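Local coordinates for triphenylmethane reductase (Citrobacter sp., PDB 2JL1), which probably reduces triphenylmethane dyes with NADPH as the hydride donor, in the manner of an NADP-dependent Rossmann-fold oxidoreductase, at residues A[139-144]-A[197-202]; A[143-148]-A[172-177]. All coordinates share one frame; numbering follows the deposited sequence. Where two conformers were deposited one is given.

Contact 1 (A[139-144]-A[197-202]). With NAP (NADP nicotinamide-adenine-dinucleotide phosphate), chain B; GOL (glycerol), chain C.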
loop_
_atom_site.group_PDB
_atom_site.type_symbol
_atom_site.label_atom_id
_atom_site.label_comp_id
_atom_site.label_asym_id
_atom_site.label_seq_id
_atom_site.Cartn_x
_atom_site.Cartn_y
_atom_site.Cartn_z
ATOM N N ARG A 139 -2.565 2.925 15.008
ATOM C CA ARG A 139 -2.736 1.521 14.634
ATOM C C ARG A 139 -3.543 0.807 15.709
ATOM O O ARG A 139 -3.001 0.396 16.729
ATOM C CB ARG A 139 -1.374 0.851 14.443
ATOM C CG ARG A 139 -0.604 1.329 13.224
ATOM C CD ARG A 139 0.619 0.467 13.054
ATOM N NE ARG A 139 1.124 0.487 11.682
ATOM C CZ ARG A 139 2.019 -0.394 11.225
ATOM N NH1 ARG A 139 2.505 -1.333 12.042
ATOM N NH2 ARG A 139 2.430 -0.354 9.963
ATOM N N ASN A 140 -4.850 0.694 15.492
ATOM C CA ASN A 140 -5.754 0.228 16.541
ATOM C C ASN A 140 -5.707 -1.286 16.705
ATOM O O ASN A 140 -5.558 -2.005 15.733
ATOM C CB ASN A 140 -7.192 0.678 16.262
ATOM C CG ASN A 140 -7.389 2.173 16.460
ATOM O OD1 ASN A 140 -6.548 2.860 17.057
ATOM N ND2 ASN A 140 -8.481 2.690 15.924
ATOM N N ALA A 141 -5.863 -1.744 17.952
ATOM C CA ALA A 141 -6.161 -3.136 18.247
ATOM C C ALA A 141 -7.574 -3.511 17.781
ATOM O O ALA A 141 -8.412 -2.642 17.499
ATOM C CB ALA A 141 -6.074 -3.363 19.768
ATOM N N LEU A 142 -7.842 -4.815 17.717
ATOM C CA LEU A 142 -9.217 -5.282 17.679
ATOM C C LEU A 142 -10.017 -4.645 18.822
ATOM O O LEU A 142 -9.462 -4.390 19.890
ATOM C CB LEU A 142 -9.256 -6.800 17.805
ATOM C CG LEU A 142 -8.499 -7.599 16.735
ATOM C CD1 LEU A 142 -8.516 -9.097 17.142
ATOM C CD2 LEU A 142 -9.161 -7.379 15.341
ATOM N N TYR A 143 -11.306 -4.375 18.587
ATOM C CA TYR A 143 -12.191 -3.810 19.609
ATOM C C TYR A 143 -12.599 -4.840 20.652
ATOM O O TYR A 143 -13.100 -5.890 20.307
ATOM C CB TYR A 143 -13.468 -3.227 18.986
ATOM C CG TYR A 143 -13.259 -2.162 17.928
ATOM C CD1 TYR A 143 -12.228 -1.242 18.038
ATOM C CD2 TYR A 143 -14.135 -2.050 16.843
ATOM C CE1 TYR A 143 -12.027 -0.235 17.054
ATOM C CE2 TYR A 143 -13.957 -1.059 15.863
ATOM C CZ TYR A 143 -12.907 -0.152 15.990
ATOM O OH TYR A 143 -12.728 0.832 15.062
ATOM N N THR A 144 -12.386 -4.519 21.930
ATOM C CA THR A 144 -12.910 -5.352 23.024
ATOM C C THR A 144 -14.428 -5.517 22.863
ATOM O O THR A 144 -14.973 -6.579 23.164
ATOM C CB THR A 144 -12.595 -4.705 24.363
ATOM O OG1 THR A 144 -11.183 -4.537 24.461
ATOM C CG2 THR A 144 -13.096 -5.549 25.552
ATOM N N ASN A 197 1.152 1.821 18.073
ATOM C CA ASN A 197 0.405 0.556 18.111
ATOM C C ASN A 197 -0.472 0.608 19.355
ATOM O O ASN A 197 0.016 0.466 20.462
ATOM C CB ASN A 197 1.356 -0.657 18.079
ATOM C CG ASN A 197 2.072 -0.812 16.744
ATOM O OD1 ASN A 197 1.487 -1.232 15.722
ATOM N ND2 ASN A 197 3.361 -0.515 16.748
ATOM N N LEU A 198 -1.765 0.886 19.150
ATOM C CA LEU A 198 -2.702 1.194 20.219
ATOM C C LEU A 198 -3.426 -0.067 20.693
ATOM O O LEU A 198 -4.498 -0.418 20.202
ATOM C CB LEU A 198 -3.672 2.329 19.777
ATOM C CG LEU A 198 -3.019 3.657 19.341
ATOM C CD1 LEU A 198 -4.040 4.656 18.740
ATOM C CD2 LEU A 198 -2.239 4.332 20.511
ATOM N N VAL A 199 -2.800 -0.745 21.653
ATOM C CA VAL A 199 -3.257 -2.029 22.148
ATOM C C VAL A 199 -3.132 -2.048 23.680
ATOM O O VAL A 199 -2.563 -1.128 24.310
ATOM C CB VAL A 199 -2.435 -3.216 21.551
ATOM C CG1 VAL A 199 -2.419 -3.192 20.024
ATOM C CG2 VAL A 199 -1.009 -3.213 22.078
ATOM N N SER A 200 -3.633 -3.118 24.272
ATOM C CA SER A 200 -3.572 -3.294 25.727
ATOM C C SER A 200 -2.238 -3.870 26.141
ATOM O O SER A 200 -1.729 -4.762 25.481
ATOM C CB SER A 200 -4.639 -4.293 26.163
ATOM O OG SER A 200 -4.677 -4.393 27.571
ATOM N N ASN A 201 -1.707 -3.404 27.270
ATOM C CA ASN A 201 -0.593 -4.092 27.917
ATOM C C ASN A 201 -1.055 -4.932 29.126
ATOM O O ASN A 201 -0.276 -5.246 30.027
ATOM C CB ASN A 201 0.528 -3.103 28.288
ATOM C CG ASN A 201 0.035 -1.930 29.109
ATOM O OD1 ASN A 201 -1.093 -1.925 29.623
ATOM N ND2 ASN A 201 0.882 -0.908 29.218
ATOM N N GLN A 202 -2.336 -5.281 29.117
ATOM C CA GLN A 202 -2.916 -6.252 30.048
ATOM C C GLN A 202 -3.858 -7.188 29.274
ATOM O O GLN A 202 -5.085 -7.141 29.437
ATOM C CB GLN A 202 -3.662 -5.559 31.191
ATOM C CG GLN A 202 -2.781 -4.676 32.063
ATOM C CD GLN A 202 -3.576 -4.031 33.168
ATOM O OE1 GLN A 202 -4.235 -2.991 32.962
ATOM N NE2 GLN A 202 -3.562 -4.661 34.340
HETATM P PA NAP B . -18.863 1.390 11.927
HETATM O O1A NAP B . -19.350 0.204 11.170
HETATM O O2A NAP B . -19.699 1.789 13.079
HETATM O O5B NAP B . -18.657 2.646 10.967
HETATM C C5B NAP B . -18.159 2.566 9.649
HETATM C C4B NAP B . -18.320 3.975 9.098
HETATM O O4B NAP B . -17.861 4.049 7.754
HETATM C C3B NAP B . -19.804 4.343 9.111
HETATM O O3B NAP B . -19.962 5.632 9.644
HETATM C C2B NAP B . -20.185 4.360 7.657
HETATM O O2B NAP B . -21.096 5.379 7.395
HETATM C C1B NAP B . -18.863 4.707 7.005
HETATM N N9A NAP B . -18.905 4.347 5.581
HETATM C C8A NAP B . -19.240 3.145 5.020
HETATM N N7A NAP B . -19.148 3.276 3.676
HETATM C C5A NAP B . -18.786 4.547 3.384
HETATM C C6A NAP B . -18.561 5.216 2.181
HETATM N N6A NAP B . -18.703 4.596 1.013
HETATM N N1A NAP B . -18.188 6.540 2.214
HETATM C C2A NAP B . -18.052 7.199 3.416
HETATM N N3A NAP B . -18.266 6.535 4.602
HETATM C C4A NAP B . -18.634 5.229 4.579
HETATM O O3 NAP B . -17.355 1.042 12.422
HETATM P PN NAP B . -16.606 1.372 13.809
HETATM O O1N NAP B . -16.821 2.802 14.080
HETATM O O2N NAP B . -17.000 0.356 14.824
HETATM O O5D NAP B . -15.028 1.194 13.385
HETATM C C5D NAP B . -14.430 2.110 12.477
HETATM C C4D NAP B . -13.555 1.451 11.404
HETATM O O4D NAP B . -12.606 0.604 12.029
HETATM C C3D NAP B . -14.352 0.558 10.451
HETATM O O3D NAP B . -14.807 1.201 9.287
HETATM C C2D NAP B . -13.405 -0.579 10.117
HETATM O O2D NAP B . -12.592 -0.343 8.986
HETATM C C1D NAP B . -12.491 -0.622 11.323
HETATM N N1N NAP B . -12.855 -1.796 12.132
HETATM C C2N NAP B . -11.989 -2.157 13.115
HETATM C C3N NAP B . -12.239 -3.263 13.875
HETATM C C7N NAP B . -11.299 -3.672 14.927
HETATM O O7N NAP B . -11.708 -4.759 15.753
HETATM N N7N NAP B . -10.129 -3.025 14.996
HETATM C C4N NAP B . -13.445 -3.974 13.709
HETATM C C5N NAP B . -14.356 -3.543 12.777
HETATM C C6N NAP B . -14.025 -2.470 11.942
HETATM P P2B NAP B . -22.689 5.115 7.364
HETATM O O1X NAP B . -23.236 5.514 8.721
HETATM O O2X NAP B . -23.027 3.658 7.096
HETATM O O3X NAP B . -23.217 6.002 6.256
HETATM C C1 GOL C . -7.965 -2.630 27.486
HETATM O O1 GOL C . -8.609 -1.469 27.974
HETATM C C2 GOL C . -8.943 -3.786 27.235
HETATM O O2 GOL C . -10.272 -3.377 26.965
HETATM C C3 GOL C . -8.882 -4.848 28.327
HETATM O O3 GOL C . -7.535 -5.205 28.578
#

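Contact 2 (A[143-148]-A[172-177]). With NAP (NADP nicotinamide-adenine-dinucleotide phosphate), chain B; GOL (glycerol), chain C.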
loop_
_atom_site.group_PDB
_atom_site.type_symbol
_atom_site.label_atom_id
_atom_site.label_comp_id
_atom_site.label_asym_id
_atom_site.label_seq_id
_atom_site.Cartn_x
_atom_site.Cartn_y
_atom_site.Cartn_z
ATOM N N TYR A 143 -11.306 -4.375 18.587
ATOM C CA TYR A 143 -12.191 -3.810 19.609
ATOM C C TYR A 143 -12.599 -4.840 20.652
ATOM O O TYR A 143 -13.100 -5.890 20.307
ATOM C CB TYR A 143 -13.468 -3.227 18.986
ATOM C CG TYR A 143 -13.259 -2.162 17.928
ATOM C CD1 TYR A 143 -12.228 -1.242 18.038
ATOM C CD2 TYR A 143 -14.135 -2.050 16.843
ATOM C CE1 TYR A 143 -12.027 -0.235 17.054
ATOM C CE2 TYR A 143 -13.957 -1.059 15.863
ATOM C CZ TYR A 143 -12.907 -0.152 15.990
ATOM O OH TYR A 143 -12.728 0.832 15.062
ATOM N N THR A 144 -12.386 -4.519 21.930
ATOM C CA THR A 144 -12.910 -5.352 23.024
ATOM C C THR A 144 -14.428 -5.517 22.863
ATOM O O THR A 144 -14.973 -6.579 23.164
ATOM C CB THR A 144 -12.595 -4.705 24.363
ATOM O OG1 THR A 144 -11.183 -4.537 24.461
ATOM C CG2 THR A 144 -13.096 -5.549 25.552
ATOM N N ASP A 145 -15.084 -4.469 22.337
ATOM C CA ASP A 145 -16.557 -4.434 22.142
ATOM C C ASP A 145 -17.040 -5.522 21.203
ATOM O O ASP A 145 -18.194 -5.907 21.275
ATOM C CB ASP A 145 -17.039 -3.074 21.564
ATOM C CG ASP A 145 -16.297 -1.877 22.132
ATOM O OD1 ASP A 145 -15.058 -1.820 22.038
ATOM O OD2 ASP A 145 -16.964 -0.941 22.641
ATOM N N PHE A 146 -16.159 -6.021 20.331
ATOM C CA PHE A 146 -16.503 -7.107 19.413
ATOM C C PHE A 146 -16.816 -8.359 20.222
ATOM O O PHE A 146 -17.753 -9.076 19.902
ATOM C CB PHE A 146 -15.382 -7.377 18.392
ATOM C CG PHE A 146 -15.725 -8.438 17.376
ATOM C CD1 PHE A 146 -16.627 -8.161 16.341
ATOM C CD2 PHE A 146 -15.171 -9.714 17.463
ATOM C CE1 PHE A 146 -16.961 -9.134 15.403
ATOM C CE2 PHE A 146 -15.514 -10.706 16.536
ATOM C CZ PHE A 146 -16.408 -10.402 15.498
ATOM N N PHE A 147 -16.070 -8.565 21.311
ATOM C CA PHE A 147 -16.166 -9.768 22.139
ATOM C C PHE A 147 -17.028 -9.570 23.415
ATOM O O PHE A 147 -17.615 -10.510 23.953
ATOM C CB PHE A 147 -14.751 -10.198 22.550
ATOM C CG PHE A 147 -13.782 -10.282 21.398
ATOM C CD1 PHE A 147 -13.858 -11.327 20.491
ATOM C CD2 PHE A 147 -12.817 -9.295 21.206
ATOM C CE1 PHE A 147 -12.951 -11.421 19.415
ATOM C CE2 PHE A 147 -11.914 -9.374 20.134
ATOM C CZ PHE A 147 -11.996 -10.420 19.234
ATOM N N VAL A 148 -17.087 -8.336 23.896
ATOM C CA VAL A 148 -17.700 -8.047 25.177
ATOM C C VAL A 148 -18.775 -6.992 24.949
ATOM O O VAL A 148 -18.491 -5.813 24.810
ATOM C CB VAL A 148 -16.661 -7.553 26.207
ATOM C CG1 VAL A 148 -17.325 -7.283 27.556
ATOM C CG2 VAL A 148 -15.516 -8.573 26.372
ATOM N N SER A 172 -6.937 -6.603 22.852
ATOM C CA SER A 172 -8.010 -5.675 22.469
ATOM C C SER A 172 -8.148 -4.459 23.384
ATOM O O SER A 172 -7.775 -4.493 24.552
ATOM C CB SER A 172 -9.356 -6.405 22.374
ATOM O OG SER A 172 -9.827 -6.790 23.670
ATOM N N VAL A 173 -8.665 -3.366 22.850
ATOM C CA VAL A 173 -9.038 -2.229 23.696
ATOM C C VAL A 173 -10.383 -1.705 23.190
ATOM O O VAL A 173 -10.721 -1.875 22.019
ATOM C CB VAL A 173 -7.972 -1.109 23.686
ATOM C CG1 VAL A 173 -6.682 -1.531 24.413
ATOM C CG2 VAL A 173 -7.658 -0.704 22.265
ATOM N N THR A 174 -11.135 -1.053 24.065
ATOM C CA THR A 174 -12.485 -0.566 23.731
ATOM C C THR A 174 -12.422 0.552 22.661
ATOM O O THR A 174 -11.442 1.299 22.573
ATOM C CB THR A 174 -13.239 -0.058 24.956
ATOM O OG1 THR A 174 -12.542 1.056 25.506
ATOM C CG2 THR A 174 -13.388 -1.167 26.070
ATOM N N ARG A 175 -13.470 0.654 21.849
ATOM C CA ARG A 175 -13.625 1.774 20.899
ATOM C C ARG A 175 -13.506 3.091 21.622
ATOM O O ARG A 175 -12.929 4.037 21.089
ATOM C CB ARG A 175 -14.998 1.762 20.263
ATOM C CG ARG A 175 -15.134 0.890 19.092
ATOM C CD ARG A 175 -16.437 1.214 18.389
ATOM N NE ARG A 175 -16.762 0.083 17.537
ATOM C CZ ARG A 175 -17.579 -0.899 17.898
ATOM N NH1 ARG A 175 -18.194 -0.847 19.071
ATOM N NH2 ARG A 175 -17.798 -1.906 17.066
ATOM N N ASN A 176 -14.077 3.150 22.825
ATOM C CA ASN A 176 -14.042 4.367 23.621
ATOM C C ASN A 176 -12.621 4.850 23.873
ATOM O O ASN A 176 -12.320 6.011 23.640
ATOM C CB ASN A 176 -14.795 4.213 24.933
ATOM C CG ASN A 176 -14.781 5.475 25.729
ATOM O OD1 ASN A 176 -14.278 5.506 26.847
ATOM N ND2 ASN A 176 -15.288 6.543 25.142
ATOM N N GLU A 177 -11.746 3.955 24.315
ATOM C CA GLU A 177 -10.347 4.325 24.576
ATOM C C GLU A 177 -9.566 4.622 23.311
ATOM O O GLU A 177 -8.723 5.508 23.313
ATOM C CB GLU A 177 -9.619 3.258 25.399
ATOM C CG GLU A 177 -10.199 3.078 26.789
ATOM C CD GLU A 177 -9.497 2.010 27.585
ATOM O OE1 GLU A 177 -9.431 0.830 27.141
ATOM O OE2 GLU A 177 -9.065 2.362 28.686
HETATM P PA NAP B . -18.863 1.390 11.927
HETATM O O1A NAP B . -19.350 0.204 11.170
HETATM O O2A NAP B . -19.699 1.789 13.079
HETATM O O5B NAP B . -18.657 2.646 10.967
HETATM C C5B NAP B . -18.159 2.566 9.649
HETATM C C4B NAP B . -18.320 3.975 9.098
HETATM O O4B NAP B . -17.861 4.049 7.754
HETATM C C3B NAP B . -19.804 4.343 9.111
HETATM O O3B NAP B . -19.962 5.632 9.644
HETATM C C2B NAP B . -20.185 4.360 7.657
HETATM O O2B NAP B . -21.096 5.379 7.395
HETATM C C1B NAP B . -18.863 4.707 7.005
HETATM N N9A NAP B . -18.905 4.347 5.581
HETATM C C8A NAP B . -19.240 3.145 5.020
HETATM N N7A NAP B . -19.148 3.276 3.676
HETATM C C5A NAP B . -18.786 4.547 3.384
HETATM C C6A NAP B . -18.561 5.216 2.181
HETATM N N6A NAP B . -18.703 4.596 1.013
HETATM N N1A NAP B . -18.188 6.540 2.214
HETATM C C2A NAP B . -18.052 7.199 3.416
HETATM N N3A NAP B . -18.266 6.535 4.602
HETATM C C4A NAP B . -18.634 5.229 4.579
HETATM O O3 NAP B . -17.355 1.042 12.422
HETATM P PN NAP B . -16.606 1.372 13.809
HETATM O O1N NAP B . -16.821 2.802 14.080
HETATM O O2N NAP B . -17.000 0.356 14.824
HETATM O O5D NAP B . -15.028 1.194 13.385
HETATM C C5D NAP B . -14.430 2.110 12.477
HETATM C C4D NAP B . -13.555 1.451 11.404
HETATM O O4D NAP B . -12.606 0.604 12.029
HETATM C C3D NAP B . -14.352 0.558 10.451
HETATM O O3D NAP B . -14.807 1.201 9.287
HETATM C C2D NAP B . -13.405 -0.579 10.117
HETATM O O2D NAP B . -12.592 -0.343 8.986
HETATM C C1D NAP B . -12.491 -0.622 11.323
HETATM N N1N NAP B . -12.855 -1.796 12.132
HETATM C C2N NAP B . -11.989 -2.157 13.115
HETATM C C3N NAP B . -12.239 -3.263 13.875
HETATM C C7N NAP B . -11.299 -3.672 14.927
HETATM O O7N NAP B . -11.708 -4.759 15.753
HETATM N N7N NAP B . -10.129 -3.025 14.996
HETATM C C4N NAP B . -13.445 -3.974 13.709
HETATM C C5N NAP B . -14.356 -3.543 12.777
HETATM C C6N NAP B . -14.025 -2.470 11.942
HETATM P P2B NAP B . -22.689 5.115 7.364
HETATM O O1X NAP B . -23.236 5.514 8.721
HETATM O O2X NAP B . -23.027 3.658 7.096
HETATM O O3X NAP B . -23.217 6.002 6.256
HETATM C C1 GOL C . -7.965 -2.630 27.486
HETATM O O1 GOL C . -8.609 -1.469 27.974
HETATM C C2 GOL C . -8.943 -3.786 27.235
HETATM O O2 GOL C . -10.272 -3.377 26.965
HETATM C C3 GOL C . -8.882 -4.848 28.327
HETATM O O3 GOL C . -7.535 -5.205 28.578
HETATM O O HOH W 1 -16.265 1.182 23.797
#

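Contact 1 (A[139-144]-A[197-202])
Arg139 and Leu198 join two neighbouring parallel strands through their backbones: Leu198 N donates to Arg139 O over 2.8 Å. One rung further on, Ala141 N gives its hydrogen to Leu198 O at 2.9 Å, so Leu198 bonds with both its N and its O to residues on either side of Asn140, the usual pattern of parallel pairing. Both bonds belong to the seven-stranded Rossmann sheet, where 194-198 is one of the two outermost strands within this chain and 135-140 its neighbour.

Among the side chains, Arg139 and Asn197 run side by side on one face. Arg139 CG stands anti to the carbonyl carbon (chi1 -69°) and the chain extends from there to NE, which brings CD to 3.3 Å from Asn197 OD1, at the edge of a guanidinium turned 70° from the amide. This is a contact without a hydrogen bond: the guanidinium is held by salt bridges to Glu125 and Glu111, and Asn197 OD1 accepts from Phe109 N. On the other face, Asn140 OD1 meets the methyl Leu198 CD1. Beyond the strands the apolar pair is Ala141 CB against Val199 CG1, 3.7 Å apart.

The loop that follows strand 135-140 also binds the cofactor. Ala141 O accepts from the nicotinamide amide N7N at 3.1 Å, Tyr143 N donates to its O7N at 2.9 Å, and Tyr143 lays a ring face over that carboxamide. With both polar atoms of the amide matched by backbone groups, this loop probably fixes the rotation of the carboxamide, and with it the nicotinamide ring.

Contact 2 (A[143-148]-A[172-177])
Arg175 reaches across Tyr143 from the first turn of helix 175-186, and each part of its side chain has a different neighbour. CB lies near the Asp145 carboxylate. CG, anti to the carbonyl carbon (chi1 -84°), drops onto the centre of the tyrosine ring in a CH-pi contact, 3.6 Å from the centroid, on the face turned from the cofactor. The chain then runs extended through CD to NE, which donates to the cofactor phosphate oxygen O2N at 2.7 Å while passing Tyr143 CD2 at 3.5 Å. At the tip, the guanidinium turns one face to the Tyr143 ring, their planes 57° apart, with NH2 near O2N; NH1 approaches Asp145 CB, with only a long salt bridge, 3.8 Å, to Asp145 OD2.

Asp145 spends its other oxygen on the backbone: OD1 accepts from Arg175 N at 2.9 Å, on its syn side. Thr174 is the N-cap of the helix, its OG1 accepting from Glu177 N. In the residues just before, Thr144 N donates to Val173 O from above the carbonyl plane, and the hydroxyls Thr144 OG1 and Ser172 OG share a 2.7 Å bond.

Tyr143 OH in turn donates to O5D of the cofactor. Carboxylate and phosphate oxygen together probably offset the charge of Arg175, and its aliphatic part probably limits movement of the Tyr143 ring.

Both contacts start from the same part of the chain, where strand 135-140 leads through a short loop to helix 144-147, and they share Tyr143 and Thr144. Contact 1 is the more fully buried and pairs an outermost strand of the chain's sheet with its neighbour, through regular backbone bonds and a small apolar pair. Contact 2 is partly buried and joins the short, weakly bonded helix 144-147 to the loop and N-terminus of helix 175-186; there side-chain bonds and an arginine over a ring stand beside a single backbone bond. A probable bond from Val173 N to Leu142 O ties the two together. The division also follows the cofactor: backbone groups after the strand meet the carboxamide, whereas an arginine from the helix start meets the phosphate.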